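Local coordinates for SLT domain-containing protein (Bdellovibrio bacteriovorus HD100, PDB 6TAB) that probably cleaves peptidoglycan as a lysozyme-like hydrolase of altered substrate specificity, helping this predatory bacterium to leave its prey cell, at residues D155-D158 with N162-I165; I174-A179 with A226-V231. One frame throughout, in Å; residues are numbered along the deposited sequence.

Interaction 1: residues D155-D158 with N162-I165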
ATOM      1  N   ASP A 155       2.078   8.576  19.006  1.00 20.45           N
ATOM      2  CA  ASP A 155       2.702   9.469  20.015  1.00 21.22           C
ATOM      3  C   ASP A 155       2.683  10.939  19.556  1.00 21.74           C
ATOM      4  O   ASP A 155       3.296  11.758  20.214  1.00 29.25           O
ATOM      5  CB  ASP A 155       4.113   9.006  20.405  1.00 26.37           C
ATOM      6  CG  ASP A 155       5.188   9.108  19.339  1.00 31.81           C
ATOM      7  OD1 ASP A 155       4.937   9.766  18.301  1.00 37.49           O
ATOM      8  OD2 ASP A 155       6.282   8.487  19.551  1.00 44.22           O
ATOM      9  N   PHE A 156       1.919  11.259  18.495  1.00 17.81           N
ATOM     10  CA  PHE A 156       1.793  12.641  17.947  1.00 17.44           C
ATOM     11  C   PHE A 156       0.308  13.017  17.832  1.00 16.26           C
ATOM     12  O   PHE A 156      -0.562  12.127  17.791  1.00 17.23           O
ATOM     13  CB  PHE A 156       2.527  12.755  16.600  1.00 19.89           C
ATOM     14  CG  PHE A 156       2.152  11.752  15.529  1.00 20.33           C
ATOM     15  CD1 PHE A 156       1.095  11.996  14.665  1.00 22.38           C
ATOM     16  CD2 PHE A 156       2.862  10.567  15.360  1.00 21.14           C
ATOM     17  CE1 PHE A 156       0.757  11.097  13.664  1.00 25.13           C
ATOM     18  CE2 PHE A 156       2.511   9.656  14.367  1.00 22.50           C
ATOM     19  CZ  PHE A 156       1.440   9.915  13.538  1.00 23.45           C
ATOM     20  N   ASN A 157       0.013  14.333  17.768  1.00 15.84           N
ATOM     21  CA  ASN A 157      -1.341  14.878  17.756  1.00 14.84           C
ATOM     22  C   ASN A 157      -1.862  15.124  16.337  1.00 16.21           C
ATOM     23  O   ASN A 157      -1.115  15.479  15.395  1.00 18.15           O
ATOM     24  CB  ASN A 157      -1.424  16.179  18.552  1.00 15.57           C
ATOM     25  CG  ASN A 157      -1.466  16.015  20.055  1.00 14.82           C
ATOM     26  OD1 ASN A 157      -1.730  14.916  20.578  1.00 16.11           O
ATOM     27  ND2 ASN A 157      -1.172  17.117  20.762  1.00 15.30           N
ATOM     28  N   ASP A 158      -3.192  15.053  16.244  1.00 16.74           N
ATOM     29  CA  ASP A 158      -3.976  15.608  15.169  1.00 17.54           C
ATOM     30  C   ASP A 158      -4.078  17.135  15.370  1.00 18.32           C
ATOM     31  O   ASP A 158      -3.565  17.700  16.357  1.00 19.47           O
ATOM     32  CB  ASP A 158      -5.335  14.897  15.029  1.00 18.80           C
ATOM     33  CG  ASP A 158      -6.351  15.142  16.133  1.00 19.53           C
ATOM     34  OD1 ASP A 158      -6.220  16.183  16.869  1.00 20.24           O
ATOM     35  OD2 ASP A 158      -7.321  14.280  16.238  1.00 20.98           O
ATOM     36  N   ASN A 162      -5.550  15.925  19.936  1.00 18.11           N
ATOM     37  CA  ASN A 162      -5.775  14.558  20.402  1.00 18.43           C
ATOM     38  C   ASN A 162      -4.806  13.618  19.679  1.00 17.11           C
ATOM     39  O   ASN A 162      -4.553  13.778  18.475  1.00 17.70           O
ATOM     40  CB  ASN A 162      -7.240  14.148  20.153  1.00 20.89           C
ATOM     41  CG  ASN A 162      -8.233  15.068  20.847  1.00 24.02           C
ATOM     42  OD1 ASN A 162      -9.121  15.643  20.205  1.00 29.69           O
ATOM     43  ND2 ASN A 162      -8.058  15.257  22.142  1.00 26.01           N
ATOM     44  N   ARG A 163      -4.255  12.618  20.400  1.00 17.30           N
ATOM     45  CA  ARG A 163      -3.323  11.709  19.756  1.00 17.21           C
ATOM     46  C   ARG A 163      -4.000  11.006  18.561  1.00 16.73           C
ATOM     47  O   ARG A 163      -5.170  10.577  18.609  1.00 18.27           O
ATOM     48  CB  ARG A 163      -2.776  10.649  20.717  1.00 18.93           C
ATOM     49  CG  ARG A 163      -1.987  11.185  21.898  1.00 20.45           C
ATOM     50  CD  ARG A 163      -0.712  11.924  21.587  1.00 22.37           C
ATOM     51  NE  ARG A 163      -0.015  12.333  22.811  1.00 24.59           N
ATOM     52  CZ  ARG A 163      -0.392  13.307  23.649  1.00 26.69           C
ATOM     53  NH1 ARG A 163      -1.321  14.217  23.307  1.00 24.76           N
ATOM     54  NH2 ARG A 163       0.269  13.401  24.792  1.00 29.64           N
ATOM     55  N   VAL A 164      -3.244  10.891  17.458  1.00 15.47           N
ATOM     56  CA  VAL A 164      -3.710  10.201  16.252  1.00 15.25           C
ATOM     57  C   VAL A 164      -3.949   8.705  16.552  1.00 14.77           C
ATOM     58  O   VAL A 164      -3.113   8.058  17.204  1.00 16.38           O
ATOM     59  CB  VAL A 164      -2.724  10.386  15.081  1.00 15.63           C
ATOM     60  CG1 VAL A 164      -3.024   9.484  13.898  1.00 16.71           C
ATOM     61  CG2 VAL A 164      -2.724  11.847  14.641  1.00 16.70           C
ATOM     62  N   ILE A 165      -5.071   8.177  16.036  1.00 14.89           N
ATOM     63  CA  ILE A 165      -5.409   6.738  16.093  1.00 15.46           C
ATOM     64  C   ILE A 165      -5.315   6.167  14.670  1.00 14.57           C
ATOM     65  O   ILE A 165      -6.082   6.567  13.769  1.00 16.62           O
ATOM     66  CB  ILE A 165      -6.789   6.495  16.759  1.00 17.06           C
ATOM     67  CG1 ILE A 165      -6.888   7.151  18.157  1.00 18.35           C
ATOM     68  CG2 ILE A 165      -7.085   4.996  16.807  1.00 17.09           C
ATOM     69  CD1 ILE A 165      -8.271   7.112  18.804  1.00 23.33           C
TER
HETATM   70  O   HOH W   1       2.736  10.941  23.277  1.00 46.39           O
HETATM   71  O   HOH W   2      -7.226  11.680  17.199  1.00 20.18           O
HETATM   72  O   HOH W   3      -9.617  15.283  17.250  1.00 30.53           O
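Asp158 OD1 accepts the backbone N of Asn162 at 3.1 Å, approached from above the carboxylate plane, and it also takes the backbone N of Asn160 in the intervening turn, so the carboxylate is gripped at both oxygens. On OD2 two waters donate: one reaches on to Arg163 O, the other to Asn162 OD1. A chi1 of 70° sets the Asp158 carboxyl group between its own backbone N and carbonyl carbon, folding it back over the turn, while Asp158 N gives a nearly straight bond to Asn162 O (2.9 Å). Further along, Val164 N donates to Phe156 O over 3.0 Å, and between these two bonds Asn157 and Arg163 form a non-hydrogen-bonded antiparallel pair. Their side chains cross, and NH1 of Arg163 reaches a lone pair of Asn157 OD1 at 2.8 Å, the oxygen lying 26° out of the guanidinium plane. Arg163 bends at chi2 (-63°) to bring the guanidinium there, and its NE reaches Asp155 O through a water. CG2 of Val164 lies 3.7 Å from Phe156 CE1, the small apolar patch of an otherwise polar contact. This is the outer end of a beta-hairpin, where strands 151-154 and 163-167 are joined by a turn that the aspartate ties together, in the small antiparallel sheet that accompanies the helices of a lysozyme-like fold.

Interaction 2: residues I174-A179 with A226-V231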
ATOM      1  N   ILE A 174      -7.922   9.113  10.190  1.00 16.36           N
ATOM      2  CA  ILE A 174      -9.031   9.769   9.503  1.00 16.72           C
ATOM      3  C   ILE A 174      -8.638  11.169   8.960  1.00 16.52           C
ATOM      4  O   ILE A 174      -9.032  11.489   7.825  1.00 17.78           O
ATOM      5  CB  ILE A 174     -10.305   9.806  10.355  1.00 19.27           C
ATOM      6  CG1 ILE A 174     -11.520  10.227   9.533  1.00 20.34           C
ATOM      7  CG2 ILE A 174     -10.156  10.661  11.609  1.00 19.65           C
ATOM      8  CD1 ILE A 174     -12.851   9.885  10.193  1.00 21.95           C
ATOM      9  N   GLU A 175      -7.894  11.994   9.712  1.00 16.10           N
ATOM     10  CA  GLU A 175      -7.551  13.351   9.230  1.00 17.29           C
ATOM     11  C   GLU A 175      -6.589  13.220   8.031  1.00 17.17           C
ATOM     12  O   GLU A 175      -6.800  13.820   6.947  1.00 17.90           O
ATOM     13  CB  GLU A 175      -7.019  14.214  10.385  1.00 20.51           C
ATOM     14  CG  GLU A 175      -6.710  15.649   9.999  1.00 22.70           C
ATOM     15  CD  GLU A 175      -6.405  16.570  11.167  1.00 26.23           C
ATOM     16  OE1 GLU A 175      -5.416  16.343  11.868  1.00 25.88           O
ATOM     17  OE2 GLU A 175      -7.140  17.541  11.336  1.00 34.78           O
ATOM     18  N   SER A 176      -5.477  12.506   8.221  1.00 18.74           N
ATOM     19  CA  SER A 176      -4.487  12.385   7.140  1.00 18.31           C
ATOM     20  C   SER A 176      -5.097  11.703   5.910  1.00 17.80           C
ATOM     21  O   SER A 176      -4.878  12.146   4.762  1.00 20.78           O
ATOM     22  CB  SER A 176      -3.213  11.703   7.606  1.00 21.17           C
ATOM     23  OG  SER A 176      -3.465  10.354   7.954  1.00 22.34           O
ATOM     24  N   GLY A 177      -5.899  10.657   6.110  1.00 17.96           N
ATOM     25  CA  GLY A 177      -6.530   9.941   4.984  1.00 18.57           C
ATOM     26  C   GLY A 177      -7.495  10.814   4.187  1.00 19.69           C
ATOM     27  O   GLY A 177      -7.568  10.782   2.965  1.00 18.78           O
ATOM     28  N   ASN A 178      -8.338  11.566   4.897  1.00 18.83           N
ATOM     29  CA  ASN A 178      -9.372  12.354   4.221  1.00 19.30           C
ATOM     30  C   ASN A 178      -8.746  13.501   3.386  1.00 19.87           C
ATOM     31  O   ASN A 178      -9.354  13.910   2.384  1.00 21.14           O
ATOM     32  CB  ASN A 178     -10.449  12.834   5.204  1.00 20.36           C
ATOM     33  CG  ASN A 178     -11.548  11.813   5.461  1.00 20.50           C
ATOM     34  OD1 ASN A 178     -11.631  10.793   4.751  1.00 21.84           O
ATOM     35  ND2 ASN A 178     -12.396  12.098   6.455  1.00 23.17           N
ATOM     36  N   ALA A 179      -7.510  13.922   3.679  1.00 18.98           N
ATOM     37  CA  ALA A 179      -6.770  14.900   2.824  1.00 19.90           C
ATOM     38  C   ALA A 179      -6.435  14.327   1.425  1.00 19.44           C
ATOM     39  O   ALA A 179      -6.036  15.078   0.520  1.00 23.72           O
ATOM     40  CB  ALA A 179      -5.523  15.343   3.535  1.00 22.44           C
ATOM     41  N   ALA A 226       6.931   5.445   0.961  1.00 13.04           N
ATOM     42  CA  ALA A 226       7.647   5.716   2.239  1.00 14.13           C
ATOM     43  C   ALA A 226       7.272   7.096   2.809  1.00 15.11           C
ATOM     44  O   ALA A 226       7.553   7.369   3.969  1.00 16.66           O
ATOM     45  CB  ALA A 226       9.141   5.573   2.052  1.00 14.44           C
ATOM     46  N   ARG A 227       6.652   7.991   2.003  1.00 14.82           N
ATOM     47  CA  ARG A 227       6.115   9.265   2.586  1.00 17.03           C
ATOM     48  C   ARG A 227       5.094   8.966   3.708  1.00 16.36           C
ATOM     49  O   ARG A 227       5.027   9.717   4.702  1.00 19.81           O
ATOM     50  CB  ARG A 227       5.436  10.111   1.493  1.00 19.61           C
ATOM     51  CG  ARG A 227       6.363  10.687   0.423  1.00 21.36           C
ATOM     52  CD  ARG A 227       6.120  12.131   0.173  1.00 21.77           C
ATOM     53  NE  ARG A 227       6.902  12.657  -0.929  1.00 18.90           N
ATOM     54  CZ  ARG A 227       7.053  13.968  -1.102  1.00 21.76           C
ATOM     55  NH1 ARG A 227       6.732  14.826  -0.120  1.00 26.23           N
ATOM     56  NH2 ARG A 227       7.569  14.404  -2.240  1.00 22.56           N
ATOM     57  N   TYR A 228       4.293   7.895   3.572  1.00 15.62           N
ATOM     58  CA  TYR A 228       3.167   7.611   4.507  1.00 14.87           C
ATOM     59  C   TYR A 228       3.492   6.436   5.455  1.00 15.59           C
ATOM     60  O   TYR A 228       3.139   6.514   6.636  1.00 18.38           O
ATOM     61  CB  TYR A 228       1.866   7.313   3.732  1.00 13.73           C
ATOM     62  CG  TYR A 228       0.620   7.421   4.594  1.00 15.07           C
ATOM     63  CD1 TYR A 228       0.130   6.326   5.310  1.00 14.72           C
ATOM     64  CD2 TYR A 228      -0.055   8.634   4.731  1.00 16.28           C
ATOM     65  CE1 TYR A 228      -0.960   6.443   6.164  1.00 16.26           C
ATOM     66  CE2 TYR A 228      -1.148   8.760   5.568  1.00 16.59           C
ATOM     67  CZ  TYR A 228      -1.593   7.674   6.308  1.00 16.62           C
ATOM     68  OH  TYR A 228      -2.670   7.795   7.161  1.00 18.55           O
ATOM     69  N   TRP A 229       4.100   5.350   4.943  1.00 13.79           N
ATOM     70  CA  TRP A 229       4.205   4.058   5.703  1.00 15.03           C
ATOM     71  C   TRP A 229       5.646   3.761   6.150  1.00 15.85           C
ATOM     72  O   TRP A 229       6.570   3.628   5.333  1.00 16.06           O
ATOM     73  CB  TRP A 229       3.657   2.885   4.880  1.00 14.21           C
ATOM     74  CG  TRP A 229       2.174   2.855   4.688  1.00 13.98           C
ATOM     75  CD1 TRP A 229       1.249   2.442   5.603  1.00 14.91           C
ATOM     76  CD2 TRP A 229       1.432   3.219   3.502  1.00 12.92           C
ATOM     77  NE1 TRP A 229      -0.017   2.546   5.091  1.00 14.27           N
ATOM     78  CE2 TRP A 229       0.062   2.985   3.792  1.00 13.09           C
ATOM     79  CE3 TRP A 229       1.782   3.720   2.227  1.00 13.12           C
ATOM     80  CZ2 TRP A 229      -0.936   3.179   2.824  1.00 13.62           C
ATOM     81  CZ3 TRP A 229       0.800   3.896   1.280  1.00 12.56           C
ATOM     82  CH2 TRP A 229      -0.540   3.656   1.581  1.00 14.04           C
ATOM     83  N   SER A 230       5.810   3.543   7.460  1.00 18.40           N
ATOM     84  CA  SER A 230       7.103   3.187   8.048  1.00 20.50           C
ATOM     85  C   SER A 230       7.645   1.844   7.519  1.00 17.97           C
ATOM     86  O   SER A 230       8.863   1.674   7.386  1.00 18.07           O
ATOM     87  CB  SER A 230       6.985   3.177   9.559  1.00 25.69           C
ATOM     88  OG  SER A 230       6.166   2.084  10.007  1.00 33.48           O
ATOM     89  N   VAL A 231       6.751   0.900   7.172  1.00 16.35           N
ATOM     90  CA  VAL A 231       7.170  -0.456   6.705  1.00 16.43           C
ATOM     91  C   VAL A 231       7.877  -0.376   5.346  1.00 15.50           C
ATOM     92  O   VAL A 231       8.597  -1.315   4.986  1.00 16.90           O
ATOM     93  CB  VAL A 231       6.018  -1.487   6.683  1.00 17.39           C
ATOM     94  CG1 VAL A 231       5.478  -1.722   8.097  1.00 18.62           C
ATOM     95  CG2 VAL A 231       4.922  -1.164   5.662  1.00 15.77           C
TER
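From its CB, which points toward helix 174-178, Tyr228 sends its ring across to Ser176. The chi1 of -163° carries CG away from the backbone N, extending the ring out from the loop. On the way Tyr228 CD1 sits 3.6 Å above the plane of the neighbouring Trp229 ring, over its centre, so the two consecutive aromatics pack against each other. Tyr228 CE2 then comes within 4.1 Å of Ser176 CB, and at the tip the phenolic OH of Tyr228 meets Ser176 OG at 2.8 Å. That hydroxyl pair is hydrogen-bonded, and either oxygen could be the donor. OG approaches at the edge of the tyrosine ring, near its plane. The same serine oxygen also bonds Ser173 OG just before the helix. A weak bond from Ser173 N to the tyrosine OH adds to this small polar cluster. Gly177 lies next to it, with Gly177 N 4.4 Å from Tyr228 OH. Ile172 and Tyr180 from loops, and Ile203 from helix 193-211, touch the tyrosine side chain, while Trp229 NE1 is held by Leu170 O. One hydroxyl pair thus spans 52 positions of sequence, joining the short helix that follows the hairpin to the loop before helix 238-248. It is a long-range hydroxyl-hydroxyl hydrogen bond between a short helix and a loop of the lysozyme-like SLT domain.

How the interactions relate
Interaction 1 lies at the surface, its centre about 22 Å from the centre of the chain, and closes a local hairpin; interaction 2 is partly buried, its centre about 10 Å from that of the chain, and joins elements distant in sequence. Their chemistry follows: the first combines two backbone bonds, side-chain bonds of charged groups and bridging waters, whereas the second rests on one pair of neutral hydroxyls among apolar and aromatic neighbours. The two are linked along the chain, strand 163-167 leading into helix 174-178, and in space, since Asp158 CB packs on Glu175 OE1 at 3.5 Å. Helix 174-178 therefore touches the hairpin turn through Glu175 and the 226-231 loop through Ser176.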